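Local coordinates for protein nucleoporin NUP82 (Chaetomium thermophilum, PDB 5CWW) that is a structural constituent of the nuclear pore complex and probably helps dock transport factors, the piece described being its N-terminal beta-propeller domain, at residues Val176-Pro182 and Val254-Pro260; Trp267-Leu272 and Ala283-Leu288; Leu389-Tyr393 and Gly488-Glu494; Ile392-Lys398 and Leu423-Cys429. One frame throughout, in Å; residues are numbered along the deposited sequence.

Interaction 1: residues Val176-Pro182 and Val254-Pro260; sequences VSAVWHP and VAAACFP
The Phe-259 ring is wedged among three residues of Val176-Pro182. Over one face sits Pro-182, whose CD lies 3.8 Å from the ring centroid, a CH-pi contact displaced toward the rim. The imidazole of His-181 meets the ring obliquely, planes 50° apart, with its CD2 3.4 Å from Phe-259 CZ; its NE2 is tied to the Leu-287 carbonyl, which limits its turning. Val-179 CG2, placed between its own backbone N and carbonyl carbon (chi1 -68°), approaches at 3.8 Å from Phe-259 CD2. With an alanine here instead of Phe-259, the CH-pi support of Pro-182 and the contacts of His-181 CD2 and Val-179 CG2 go, which is likely to leave a gap between the two strand ends. Farther back along the strands, Ser-177 provides the polar link, its OG accepting from Ala-257 N at 3.0 Å with a bent 142° angle. Both strands carry a classic beta bulge here, Val-176 and Ser-177 opposite Val-193, Ala-255 and Ala-256 opposite Ala-275. The strands run nearly parallel, yet without backbone bonds between them: these are the innermost strands of two successive blades of a beta-propeller, packed by side chains around the central axis.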
loop_
_atom_site.group_PDB
_atom_site.type_symbol
_atom_site.label_atom_id
_atom_site.label_comp_id
_atom_site.label_asym_id
_atom_site.label_seq_id
_atom_site.Cartn_x
_atom_site.Cartn_y
_atom_site.Cartn_z
ATOM N N VAL B 176 -8.045 -0.955 2.374
ATOM C CA VAL B 176 -7.058 -2.027 2.381
ATOM C C VAL B 176 -5.934 -1.757 3.373
ATOM O O VAL B 176 -5.518 -2.651 4.112
ATOM C CB VAL B 176 -6.470 -2.220 0.970
ATOM C CG1 VAL B 176 -5.302 -3.170 0.988
ATOM C CG2 VAL B 176 -7.548 -2.730 0.024
ATOM N N SER B 177 -5.446 -0.523 3.387
ATOM C CA SER B 177 -4.374 -0.144 4.292
ATOM C C SER B 177 -4.626 1.216 4.917
ATOM O O SER B 177 -5.178 2.120 4.283
ATOM C CB SER B 177 -3.030 -0.126 3.562
ATOM O OG SER B 177 -2.758 -1.381 2.969
ATOM N N ALA B 178 -4.221 1.334 6.175
ATOM C CA ALA B 178 -4.165 2.606 6.866
ATOM C C ALA B 178 -2.816 2.697 7.553
ATOM O O ALA B 178 -2.512 1.896 8.438
ATOM C CB ALA B 178 -5.296 2.731 7.873
ATOM N N VAL B 179 -2.000 3.656 7.129
ATOM C CA VAL B 179 -0.661 3.818 7.678
ATOM C C VAL B 179 -0.399 5.281 7.983
ATOM O O VAL B 179 -0.721 6.163 7.190
ATOM C CB VAL B 179 0.423 3.284 6.712
ATOM C CG1 VAL B 179 0.330 1.770 6.599
ATOM C CG2 VAL B 179 0.297 3.933 5.337
ATOM N N TRP B 180 0.174 5.534 9.153
ATOM C CA TRP B 180 0.454 6.893 9.587
ATOM C C TRP B 180 1.716 7.383 8.892
ATOM O O TRP B 180 2.669 6.625 8.719
ATOM C CB TRP B 180 0.602 6.949 11.110
ATOM C CG TRP B 180 -0.650 6.522 11.828
ATOM C CD1 TRP B 180 -0.994 5.250 12.194
ATOM C CD2 TRP B 180 -1.730 7.365 12.251
ATOM N NE1 TRP B 180 -2.218 5.251 12.822
ATOM C CE2 TRP B 180 -2.690 6.537 12.870
ATOM C CE3 TRP B 180 -1.977 8.738 12.170
ATOM C CZ2 TRP B 180 -3.875 7.040 13.404
ATOM C CZ3 TRP B 180 -3.157 9.235 12.700
ATOM C CH2 TRP B 180 -4.090 8.388 13.309
ATOM N N HIS B 181 1.720 8.646 8.479
ATOM C CA HIS B 181 2.869 9.180 7.760
ATOM C C HIS B 181 4.047 9.377 8.719
ATOM O O HIS B 181 3.889 10.009 9.759
ATOM C CB HIS B 181 2.523 10.500 7.071
ATOM C CG HIS B 181 3.452 10.848 5.951
ATOM N ND1 HIS B 181 4.785 11.139 6.153
ATOM C CD2 HIS B 181 3.250 10.928 4.616
ATOM C CE1 HIS B 181 5.359 11.395 4.992
ATOM N NE2 HIS B 181 4.449 11.277 4.043
ATOM N N PRO B 182 5.228 8.828 8.379
ATOM C CA PRO B 182 6.401 8.935 9.257
ATOM C C PRO B 182 6.782 10.374 9.604
ATOM O O PRO B 182 7.425 10.607 10.627
ATOM C CB PRO B 182 7.519 8.280 8.433
ATOM C CG PRO B 182 6.834 7.399 7.473
ATOM C CD PRO B 182 5.517 8.033 7.172
ATOM N N VAL B 254 -5.399 -3.037 -5.136
ATOM C CA VAL B 254 -4.367 -2.941 -4.107
ATOM C C VAL B 254 -4.522 -4.036 -3.062
ATOM O O VAL B 254 -5.622 -4.278 -2.562
ATOM C CB VAL B 254 -4.398 -1.570 -3.402
ATOM C CG1 VAL B 254 -3.282 -1.471 -2.359
ATOM C CG2 VAL B 254 -4.269 -0.445 -4.421
ATOM N N ALA B 255 -3.409 -4.694 -2.747
ATOM C CA ALA B 255 -3.365 -5.690 -1.681
ATOM C C ALA B 255 -2.938 -5.039 -0.371
ATOM O O ALA B 255 -3.511 -5.311 0.680
ATOM C CB ALA B 255 -2.417 -6.818 -2.043
ATOM N N ALA B 256 -1.926 -4.180 -0.439
ATOM C CA ALA B 256 -1.443 -3.480 0.744
ATOM C C ALA B 256 -0.496 -2.350 0.368
ATOM O O ALA B 256 0.055 -2.321 -0.731
ATOM C CB ALA B 256 -0.747 -4.448 1.693
ATOM N N ALA B 257 -0.307 -1.427 1.303
ATOM C CA ALA B 257 0.608 -0.312 1.121
ATOM C C ALA B 257 1.328 -0.032 2.430
ATOM O O ALA B 257 0.801 -0.306 3.510
ATOM C CB ALA B 257 -0.132 0.920 0.651
ATOM N N CYS B 258 2.538 0.506 2.334
ATOM C CA CYS B 258 3.297 0.847 3.524
ATOM C C CYS B 258 4.291 1.964 3.249
ATOM O O CYS B 258 4.676 2.203 2.102
ATOM C CB CYS B 258 4.033 -0.386 4.050
ATOM S SG CYS B 258 5.331 -0.982 2.951
ATOM N N PHE B 259 4.669 2.664 4.314
ATOM C CA PHE B 259 5.837 3.527 4.299
ATOM C C PHE B 259 7.010 2.719 4.826
ATOM O O PHE B 259 6.813 1.758 5.574
ATOM C CB PHE B 259 5.630 4.776 5.157
ATOM C CG PHE B 259 4.744 5.807 4.526
ATOM C CD1 PHE B 259 5.208 6.591 3.483
ATOM C CD2 PHE B 259 3.454 6.004 4.983
ATOM C CE1 PHE B 259 4.396 7.545 2.896
ATOM C CE2 PHE B 259 2.636 6.961 4.402
ATOM C CZ PHE B 259 3.110 7.731 3.356
ATOM N N PRO B 260 8.237 3.093 4.440
ATOM C CA PRO B 260 9.368 2.414 5.065
ATOM C C PRO B 260 9.363 2.595 6.571
ATOM O O PRO B 260 8.836 3.590 7.078
ATOM C CB PRO B 260 10.580 3.098 4.430
ATOM C CG PRO B 260 10.098 3.500 3.091
ATOM C CD PRO B 260 8.665 3.926 3.305
#

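Interaction 2: residues Trp267-Leu272 and Ala283-Leu288; sequences WAPMTL and ALCPLL
Leu-272 and Leu-284 pair at the open end of a beta-hairpin, the two middle strands of one four-stranded propeller blade. They form an antiparallel hydrogen-bonded pair, Leu-272 N giving to Leu-284 O at 2.9 Å and Leu-284 N to Leu-272 O at 2.8 Å. Beyond them, Met-270 O takes a nearly straight bond from Leu-287 N (2.7 Å, 169°), so the chains stay joined past a cis peptide bond before Pro-286. Leu-272 and Leu-287 share one conformation, CG anti to the backbone N and chi2 near 65°, and lie side by side pointing the same way; their CD2 atoms meet at 3.7 Å. Met-270 is extended beyond CG (chi2 176°), and the straight chain crosses Pro-286 and Leu-288 obliquely. Its SD rests 3.8 Å from Pro-286 CB, while its CG meets a methyl of Leu-288. Helices 298-315 and 321-338 cover this group, Leu-302 and Trp-333 touching Met-270. Next to this group, Cys-285 carries its SG anti to its own N, which brings the sulfur 3.6 Å from Trp-267 CB and obliquely beside the indole, a sulfur-aromatic contact. Thr-271 sets OG1 anti to its carbonyl carbon, close to both Cys-285 and Trp-267 O, while CG2 lies toward Leu-284 O and Ala-283 CB. OG1 donates to Trp-267 O at 2.7 Å from above the carbonyl plane, and Met-270 N reaches the same oxygen at 2.9 Å from the plane's opposite face.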
loop_
_atom_site.group_PDB
_atom_site.type_symbol
_atom_site.label_atom_id
_atom_site.label_comp_id
_atom_site.label_asym_id
_atom_site.label_seq_id
_atom_site.Cartn_x
_atom_site.Cartn_y
_atom_site.Cartn_z
ATOM N N TRP B 267 15.130 9.432 0.549
ATOM C CA TRP B 267 13.745 9.649 0.163
ATOM C C TRP B 267 12.786 8.658 0.818
ATOM O O TRP B 267 11.571 8.778 0.663
ATOM C CB TRP B 267 13.609 9.549 -1.353
ATOM C CG TRP B 267 14.378 10.589 -2.102
ATOM C CD1 TRP B 267 15.558 10.417 -2.766
ATOM C CD2 TRP B 267 14.019 11.965 -2.270
ATOM N NE1 TRP B 267 15.954 11.602 -3.338
ATOM C CE2 TRP B 267 15.027 12.567 -3.047
ATOM C CE3 TRP B 267 12.944 12.746 -1.835
ATOM C CZ2 TRP B 267 14.992 13.915 -3.400
ATOM C CZ3 TRP B 267 12.911 14.084 -2.185
ATOM C CH2 TRP B 267 13.927 14.654 -2.962
ATOM N N ALA B 268 13.335 7.685 1.539
ATOM C CA ALA B 268 12.544 6.589 2.097
ATOM C C ALA B 268 11.334 7.054 2.918
ATOM O O ALA B 268 10.228 6.553 2.724
ATOM C CB ALA B 268 13.435 5.689 2.949
ATOM N N PRO B 269 11.527 8.021 3.828
ATOM C CA PRO B 269 10.362 8.383 4.648
ATOM C C PRO B 269 9.302 9.211 3.910
ATOM O O PRO B 269 8.283 9.534 4.517
ATOM C CB PRO B 269 10.972 9.185 5.805
ATOM C CG PRO B 269 12.398 9.483 5.427
ATOM C CD PRO B 269 12.695 8.876 4.094
ATOM N N MET B 270 9.531 9.534 2.638
ATOM C CA MET B 270 8.517 10.190 1.807
ATOM C C MET B 270 8.035 9.272 0.692
ATOM O O MET B 270 7.396 9.729 -0.256
ATOM C CB MET B 270 9.061 11.468 1.171
ATOM C CG MET B 270 9.749 12.403 2.119
ATOM S SD MET B 270 10.436 13.810 1.236
ATOM C CE MET B 270 11.495 14.481 2.513
ATOM N N THR B 271 8.358 7.989 0.792
ATOM C CA THR B 271 8.043 7.047 -0.272
ATOM C C THR B 271 6.948 6.090 0.164
ATOM O O THR B 271 7.131 5.315 1.103
ATOM C CB THR B 271 9.282 6.244 -0.701
ATOM O OG1 THR B 271 10.344 7.147 -1.037
ATOM C CG2 THR B 271 8.964 5.366 -1.909
ATOM N N LEU B 272 5.810 6.150 -0.517
ATOM C CA LEU B 272 4.739 5.189 -0.293
ATOM C C LEU B 272 4.901 4.026 -1.260
ATOM O O LEU B 272 4.986 4.222 -2.474
ATOM C CB LEU B 272 3.364 5.838 -0.469
ATOM C CG LEU B 272 2.166 4.912 -0.230
ATOM C CD1 LEU B 272 2.110 4.463 1.226
ATOM C CD2 LEU B 272 0.862 5.600 -0.635
ATOM N N ALA B 283 5.670 2.550 -6.429
ATOM C CA ALA B 283 6.178 3.489 -5.438
ATOM C C ALA B 283 5.781 4.916 -5.797
ATOM O O ALA B 283 5.767 5.287 -6.968
ATOM C CB ALA B 283 7.691 3.371 -5.318
ATOM N N LEU B 284 5.451 5.700 -4.775
ATOM C CA LEU B 284 5.144 7.119 -4.928
ATOM C C LEU B 284 6.105 7.945 -4.094
ATOM O O LEU B 284 6.166 7.779 -2.878
ATOM C CB LEU B 284 3.716 7.425 -4.479
ATOM C CG LEU B 284 2.537 7.289 -5.436
ATOM C CD1 LEU B 284 1.275 7.666 -4.678
ATOM C CD2 LEU B 284 2.695 8.162 -6.673
ATOM N N CYS B 285 6.833 8.855 -4.731
ATOM C CA CYS B 285 7.816 9.658 -4.015
ATOM C C CYS B 285 8.077 10.991 -4.713
ATOM O O CYS B 285 8.313 11.013 -5.917
ATOM C CB CYS B 285 9.124 8.877 -3.881
ATOM S SG CYS B 285 10.482 9.818 -3.173
ATOM N N PRO B 286 8.060 12.108 -3.960
ATOM C CA PRO B 286 7.840 12.262 -2.518
ATOM C C PRO B 286 6.381 12.523 -2.149
ATOM O O PRO B 286 5.801 13.505 -2.615
ATOM C CB PRO B 286 8.700 13.475 -2.178
ATOM C CG PRO B 286 8.620 14.325 -3.398
ATOM C CD PRO B 286 8.398 13.401 -4.581
ATOM N N LEU B 287 5.805 11.658 -1.319
ATOM C CA LEU B 287 4.432 11.828 -0.858
ATOM C C LEU B 287 4.428 12.469 0.525
ATOM O O LEU B 287 4.835 11.842 1.505
ATOM C CB LEU B 287 3.702 10.484 -0.823
ATOM C CG LEU B 287 2.230 10.538 -0.403
ATOM C CD1 LEU B 287 1.398 11.303 -1.425
ATOM C CD2 LEU B 287 1.679 9.136 -0.204
ATOM N N LEU B 288 3.971 13.716 0.594
ATOM C CA LEU B 288 3.955 14.469 1.843
ATOM C C LEU B 288 2.579 15.067 2.123
ATOM O O LEU B 288 1.863 15.447 1.195
ATOM C CB LEU B 288 5.000 15.588 1.801
ATOM C CG LEU B 288 6.471 15.186 1.926
ATOM C CD1 LEU B 288 7.361 16.379 1.619
ATOM C CD2 LEU B 288 6.773 14.647 3.314
#

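Interaction 3: residues Leu389-Tyr393 and Gly488-Glu494; sequences LKDIY and GWPMFSE
Lys-390 lays its chain across Trp-489 at about a right angle. In the Trp-489 conformer described, one of two deposited, CD stands 3.5 Å from the centroid of the six-membered ring, a CH-pi contact over its face. Bends at chi2 and chi4 carry NZ over the five-membered ring, 4.5 Å from its centroid, as a cation-pi partner. Among the polar bonds, the same NZ donates to Gly-488 O at 3.2 Å and also binds Thr-433 OG1. A leucine in place of Lys-390 would probably leave Gly-488 O without this donor and Trp-489 without its cation. Asp-391 bridges the strands: OD2 accepts from Phe-492 N at 2.7 Å and 174°, while OD1 takes Ile-392 N, and Arg-47 forms a salt bridge with OD2. Both N-H groups come on the anti side of their oxygens, about 30° out of the carboxylate plane. Here the Asp-391 side chain links the inner strands of two successive propeller blades, nearly parallel to each other, with a classic bulge at Lys-390 and Asp-391 opposite Leu-431. The apolar contacts centre on Phe-492, whose CD2 presses on Tyr-393 CB at 3.3 Å, the two rings oblique at 47°. Tyr-393 OH, bonded to Pro-499 O, ends 3.4 Å from Glu-494 CG.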
loop_
_atom_site.group_PDB
_atom_site.type_symbol
_atom_site.label_atom_id
_atom_site.label_comp_id
_atom_site.label_asym_id
_atom_site.label_seq_id
_atom_site.Cartn_x
_atom_site.Cartn_y
_atom_site.Cartn_z
ATOM N N LEU B 389 0.111 -11.160 -4.793
ATOM C CA LEU B 389 0.644 -10.590 -3.556
ATOM C C LEU B 389 -0.459 -10.297 -2.549
ATOM O O LEU B 389 -1.593 -9.986 -2.921
ATOM C CB LEU B 389 1.428 -9.307 -3.843
ATOM C CG LEU B 389 2.756 -9.468 -4.591
ATOM C CD1 LEU B 389 3.363 -8.105 -4.864
ATOM C CD2 LEU B 389 3.730 -10.332 -3.805
ATOM N N LYS B 390 -0.111 -10.399 -1.269
ATOM C CA LYS B 390 -1.063 -10.152 -0.192
ATOM C C LYS B 390 -0.534 -9.157 0.836
ATOM O O LYS B 390 -1.309 -8.572 1.589
ATOM C CB LYS B 390 -1.429 -11.473 0.490
ATOM C CG LYS B 390 -2.341 -12.358 -0.354
ATOM C CD LYS B 390 -3.749 -11.769 -0.464
ATOM C CE LYS B 390 -4.532 -12.348 -1.632
ATOM N NZ LYS B 390 -4.748 -13.811 -1.488
ATOM N N ASP B 391 0.779 -8.961 0.871
ATOM C CA ASP B 391 1.348 -7.954 1.758
ATOM C C ASP B 391 2.685 -7.444 1.245
ATOM O O ASP B 391 3.339 -8.084 0.422
ATOM C CB ASP B 391 1.526 -8.513 3.169
ATOM C CG ASP B 391 1.446 -7.435 4.241
ATOM O OD1 ASP B 391 1.484 -6.236 3.896
ATOM O OD2 ASP B 391 1.357 -7.788 5.435
ATOM N N ILE B 392 3.074 -6.276 1.740
ATOM C CA ILE B 392 4.353 -5.675 1.399
ATOM C C ILE B 392 4.950 -5.057 2.656
ATOM O O ILE B 392 4.235 -4.470 3.469
ATOM C CB ILE B 392 4.212 -4.611 0.288
ATOM C CG1 ILE B 392 5.582 -4.025 -0.067
ATOM C CG2 ILE B 392 3.226 -3.515 0.708
ATOM C CD1 ILE B 392 5.587 -3.181 -1.323
ATOM N N TYR B 393 6.260 -5.209 2.816
ATOM C CA TYR B 393 6.967 -4.689 3.978
ATOM C C TYR B 393 8.327 -4.167 3.550
ATOM O O TYR B 393 9.146 -4.914 3.017
ATOM C CB TYR B 393 7.117 -5.769 5.048
ATOM C CG TYR B 393 7.984 -5.359 6.215
ATOM C CD1 TYR B 393 7.530 -4.440 7.152
ATOM C CD2 TYR B 393 9.251 -5.897 6.385
ATOM C CE1 TYR B 393 8.321 -4.065 8.222
ATOM C CE2 TYR B 393 10.047 -5.530 7.452
ATOM C CZ TYR B 393 9.577 -4.613 8.368
ATOM O OH TYR B 393 10.368 -4.247 9.429
ATOM N N GLY B 488 -6.034 -17.340 1.201
ATOM C CA GLY B 488 -5.383 -16.971 2.444
ATOM C C GLY B 488 -4.771 -15.584 2.386
ATOM O O GLY B 488 -4.286 -15.152 1.338
ATOM N N TRP B 489 -4.799 -14.894 3.523
ATOM C CA TRP B 489 -4.238 -13.553 3.641
ATOM C C TRP B 489 -3.127 -13.525 4.684
ATOM O O TRP B 489 -3.352 -13.121 5.826
ATOM C CB TRP B 489 -5.329 -12.546 4.010
ATOM C CG TRP B 489 -6.061 -11.998 2.829
ATOM C CD1 TRP B 489 -7.109 -12.574 2.172
ATOM C CD2 TRP B 489 -5.804 -10.755 2.165
ATOM N NE1 TRP B 489 -7.518 -11.768 1.137
ATOM C CE2 TRP B 489 -6.733 -10.645 1.111
ATOM C CE3 TRP B 489 -4.876 -9.727 2.357
ATOM C CZ2 TRP B 489 -6.761 -9.548 0.253
ATOM C CZ3 TRP B 489 -4.905 -8.639 1.505
ATOM C CH2 TRP B 489 -5.842 -8.557 0.465
ATOM N N PRO B 490 -1.921 -13.965 4.300
ATOM C CA PRO B 490 -0.791 -13.883 5.231
ATOM C C PRO B 490 -0.348 -12.433 5.424
ATOM O O PRO B 490 -0.525 -11.625 4.512
ATOM C CB PRO B 490 0.289 -14.728 4.549
ATOM C CG PRO B 490 -0.040 -14.655 3.093
ATOM C CD PRO B 490 -1.539 -14.577 3.013
ATOM N N MET B 491 0.215 -12.113 6.587
ATOM C CA MET B 491 0.535 -10.730 6.939
ATOM C C MET B 491 1.962 -10.566 7.449
ATOM O O MET B 491 2.480 -11.435 8.143
ATOM C CB MET B 491 -0.433 -10.228 8.009
ATOM C CG MET B 491 -1.896 -10.280 7.612
ATOM S SD MET B 491 -2.979 -10.002 9.027
ATOM C CE MET B 491 -2.854 -11.581 9.860
ATOM N N PHE B 492 2.583 -9.442 7.108
ATOM C CA PHE B 492 3.861 -9.055 7.699
ATOM C C PHE B 492 3.637 -8.355 9.039
ATOM O O PHE B 492 2.612 -7.703 9.243
ATOM C CB PHE B 492 4.639 -8.123 6.765
ATOM C CG PHE B 492 5.395 -8.828 5.671
ATOM C CD1 PHE B 492 6.218 -9.906 5.952
ATOM C CD2 PHE B 492 5.290 -8.396 4.357
ATOM C CE1 PHE B 492 6.919 -10.545 4.941
ATOM C CE2 PHE B 492 5.990 -9.029 3.344
ATOM C CZ PHE B 492 6.807 -10.106 3.638
ATOM N N SER B 493 4.599 -8.500 9.944
ATOM C CA SER B 493 4.630 -7.731 11.185
ATOM C C SER B 493 6.067 -7.347 11.500
ATOM O O SER B 493 6.972 -8.164 11.346
ATOM C CB SER B 493 4.042 -8.530 12.346
ATOM O OG SER B 493 2.725 -8.959 12.064
ATOM N N GLU B 494 6.279 -6.117 11.954
ATOM C CA GLU B 494 7.626 -5.660 12.276
ATOM C C GLU B 494 8.067 -6.197 13.634
ATOM O O GLU B 494 7.244 -6.428 14.519
ATOM C CB GLU B 494 7.703 -4.131 12.260
ATOM C CG GLU B 494 9.106 -3.591 12.537
ATOM C CD GLU B 494 9.212 -2.086 12.369
ATOM O OE1 GLU B 494 8.200 -1.447 12.004
ATOM O OE2 GLU B 494 10.314 -1.543 12.603
#

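Interaction 4: residues Ile392-Lys398 and Leu423-Cys429; sequences IYVIGEK and LSLNIIC
The carbonyl oxygen of Leu-423 draws in several groups: Lys-398 N donates to it at 3.2 Å, Leu-425 N makes a weak bond from its own segment, and Glu-397 CA offers a CA-H...O contact. Close by, Asn-426 OD1 takes Glu-397 N at 2.9 Å, the donor standing 44° above the amide plane and so away from the lone pairs. With CG anti to its carbonyl carbon (chi1 -57°), Asn-426 brings this amide to the other segment, where Glu-397 CG crosses it at 3.6 Å from OD1; Asn-426 ND2 is held by Asp-442 OD2. Inward, a regular antiparallel ladder takes over. Ile-395 and Ile-427 form one hydrogen-bonded pair, with two 2.8 Å N-to-O bonds (Ile-395 N to Ile-427 O, Ile-427 N to Ile-395 O), and Tyr-393 with Cys-429 forms another. Cys-429 SG sits at the edge of the Tyr-393 ring, 4.2 Å from CD2. Val-394 and Ile-428 make the non-hydrogen-bonded pair between them, side by side, Val-394 CG2 to Ile-428 CG1 at 4.1 Å. The face with Val-394, Ile-428 and Ile-392 packs on Trp-273 of strand 272-276, in the preceding blade. On the reverse face, Ile-427 meets Val-519 of helix 518-526 and Ile-439 of strand 437-441. In the loop before the strand, Ser-424 OG is hydrogen-bonded to Glu-523 of that helix and to a basic side chain of another protein chain.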
loop_
_atom_site.group_PDB
_atom_site.type_symbol
_atom_site.label_atom_id
_atom_site.label_comp_id
_atom_site.label_asym_id
_atom_site.label_seq_id
_atom_site.Cartn_x
_atom_site.Cartn_y
_atom_site.Cartn_z
ATOM N N ILE B 392 3.074 -6.276 1.740
ATOM C CA ILE B 392 4.353 -5.675 1.399
ATOM C C ILE B 392 4.950 -5.057 2.656
ATOM O O ILE B 392 4.235 -4.470 3.469
ATOM C CB ILE B 392 4.212 -4.611 0.288
ATOM C CG1 ILE B 392 5.582 -4.025 -0.067
ATOM C CG2 ILE B 392 3.226 -3.515 0.708
ATOM C CD1 ILE B 392 5.587 -3.181 -1.323
ATOM N N TYR B 393 6.260 -5.209 2.816
ATOM C CA TYR B 393 6.967 -4.689 3.978
ATOM C C TYR B 393 8.327 -4.167 3.550
ATOM O O TYR B 393 9.146 -4.914 3.017
ATOM C CB TYR B 393 7.117 -5.769 5.048
ATOM C CG TYR B 393 7.984 -5.359 6.215
ATOM C CD1 TYR B 393 7.530 -4.440 7.152
ATOM C CD2 TYR B 393 9.251 -5.897 6.385
ATOM C CE1 TYR B 393 8.321 -4.065 8.222
ATOM C CE2 TYR B 393 10.047 -5.530 7.452
ATOM C CZ TYR B 393 9.577 -4.613 8.368
ATOM O OH TYR B 393 10.368 -4.247 9.429
ATOM N N VAL B 394 8.554 -2.877 3.770
ATOM C CA VAL B 394 9.751 -2.215 3.275
ATOM C C VAL B 394 10.625 -1.706 4.410
ATOM O O VAL B 394 10.176 -0.952 5.269
ATOM C CB VAL B 394 9.396 -1.037 2.355
ATOM C CG1 VAL B 394 10.663 -0.397 1.786
ATOM C CG2 VAL B 394 8.493 -1.512 1.226
ATOM N N ILE B 395 11.882 -2.134 4.401
ATOM C CA ILE B 395 12.876 -1.633 5.334
ATOM C C ILE B 395 13.669 -0.545 4.627
ATOM O O ILE B 395 14.445 -0.825 3.712
ATOM C CB ILE B 395 13.809 -2.750 5.822
ATOM C CG1 ILE B 395 12.989 -3.916 6.378
ATOM C CG2 ILE B 395 14.759 -2.218 6.888
ATOM C CD1 ILE B 395 13.772 -5.187 6.558
ATOM N N GLY B 396 13.462 0.698 5.044
ATOM C CA GLY B 396 14.089 1.825 4.384
ATOM C C GLY B 396 15.593 1.836 4.564
ATOM O O GLY B 396 16.113 1.359 5.573
ATOM N N GLU B 397 16.291 2.374 3.570
ATOM C CA GLU B 397 17.721 2.621 3.682
ATOM C C GLU B 397 17.987 3.443 4.932
ATOM O O GLU B 397 17.165 4.278 5.311
ATOM C CB GLU B 397 18.245 3.352 2.448
ATOM C CG GLU B 397 17.496 4.649 2.146
ATOM C CD GLU B 397 18.260 5.575 1.223
ATOM O OE1 GLU B 397 19.474 5.766 1.437
ATOM O OE2 GLU B 397 17.640 6.117 0.289
ATOM N N LYS B 398 19.128 3.210 5.567
ATOM C CA LYS B 398 19.506 3.977 6.745
ATOM C C LYS B 398 20.617 4.955 6.380
ATOM O O LYS B 398 21.434 4.659 5.509
ATOM C CB LYS B 398 19.950 3.048 7.874
ATOM C CG LYS B 398 18.894 2.024 8.273
ATOM C CD LYS B 398 19.134 1.464 9.670
ATOM C CE LYS B 398 18.766 2.465 10.762
ATOM N NZ LYS B 398 17.324 2.847 10.724
ATOM N N LEU B 423 21.610 -1.289 6.576
ATOM C CA LEU B 423 21.945 -1.312 5.156
ATOM C C LEU B 423 21.557 -0.016 4.453
ATOM O O LEU B 423 20.432 0.473 4.596
ATOM C CB LEU B 423 21.252 -2.494 4.473
ATOM C CG LEU B 423 21.605 -2.732 3.001
ATOM C CD1 LEU B 423 23.060 -3.156 2.852
ATOM C CD2 LEU B 423 20.676 -3.772 2.393
ATOM N N SER B 424 22.483 0.520 3.664
ATOM C CA SER B 424 22.245 1.754 2.921
ATOM C C SER B 424 21.416 1.515 1.656
ATOM O O SER B 424 21.617 2.179 0.640
ATOM C CB SER B 424 23.577 2.411 2.553
ATOM O OG SER B 424 24.393 1.524 1.806
ATOM N N LEU B 425 20.484 0.568 1.727
ATOM C CA LEU B 425 19.594 0.267 0.611
ATOM C C LEU B 425 18.211 -0.072 1.135
ATOM O O LEU B 425 18.075 -0.690 2.192
ATOM C CB LEU B 425 20.119 -0.911 -0.213
ATOM C CG LEU B 425 21.488 -0.812 -0.886
ATOM C CD1 LEU B 425 21.873 -2.181 -1.409
ATOM C CD2 LEU B 425 21.480 0.206 -2.015
ATOM N N ASN B 426 17.183 0.328 0.398
ATOM C CA ASN B 426 15.834 -0.115 0.704
ATOM C C ASN B 426 15.715 -1.612 0.455
ATOM O O ASN B 426 16.243 -2.130 -0.533
ATOM C CB ASN B 426 14.795 0.641 -0.129
ATOM C CG ASN B 426 14.879 2.141 0.054
ATOM O OD1 ASN B 426 14.710 2.653 1.161
ATOM N ND2 ASN B 426 15.118 2.858 -1.037
ATOM N N ILE B 427 15.045 -2.306 1.368
ATOM C CA ILE B 427 14.737 -3.716 1.190
ATOM C C ILE B 427 13.228 -3.864 1.082
ATOM O O ILE B 427 12.492 -3.528 2.011
ATOM C CB ILE B 427 15.273 -4.582 2.346
ATOM C CG1 ILE B 427 16.772 -4.327 2.546
ATOM C CG2 ILE B 427 15.018 -6.059 2.059
ATOM C CD1 ILE B 427 17.378 -5.042 3.741
ATOM N N ILE B 428 12.776 -4.347 -0.068
ATOM C CA ILE B 428 11.357 -4.522 -0.326
ATOM C C ILE B 428 11.004 -5.997 -0.179
ATOM O O ILE B 428 11.478 -6.843 -0.941
ATOM C CB ILE B 428 10.966 -4.008 -1.729
ATOM C CG1 ILE B 428 11.125 -2.484 -1.803
ATOM C CG2 ILE B 428 9.513 -4.348 -2.055
ATOM C CD1 ILE B 428 12.545 -1.986 -1.972
ATOM N N CYS B 429 10.185 -6.293 0.825
ATOM C CA CYS B 429 9.766 -7.658 1.112
ATOM C C CYS B 429 8.330 -7.863 0.639
ATOM O O CYS B 429 7.452 -7.043 0.928
ATOM C CB CYS B 429 9.894 -7.954 2.607
ATOM S SG CYS B 429 11.534 -7.580 3.288
HETATM O O HOH W 1 17.535 -0.973 4.786
#

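Overall arrangement
Along the chain the contacts come in series from interaction 1 to interaction 2 and then to 3 and 4, which both start on strand 389-395. Interactions 1 and 3 join inner strands of neighbouring blades, 175-180 to 254-258 and 389-395 to 491-494; their centres lie about 11 Å apart, and the contacts touch where Ala-256 packs on Asp-391. Interactions 2 and 4 work within single blades, pairing 272-276 with 281-284 and 389-395 with 427-432, with about 13 Å between centres. Interactions 2 and 3, about 20 Å apart, do not touch. Strand 389-395 thus pairs within its blade through interaction 4 and meets the next blade through interaction 3, which ties successive blades into one N-terminal propeller domain.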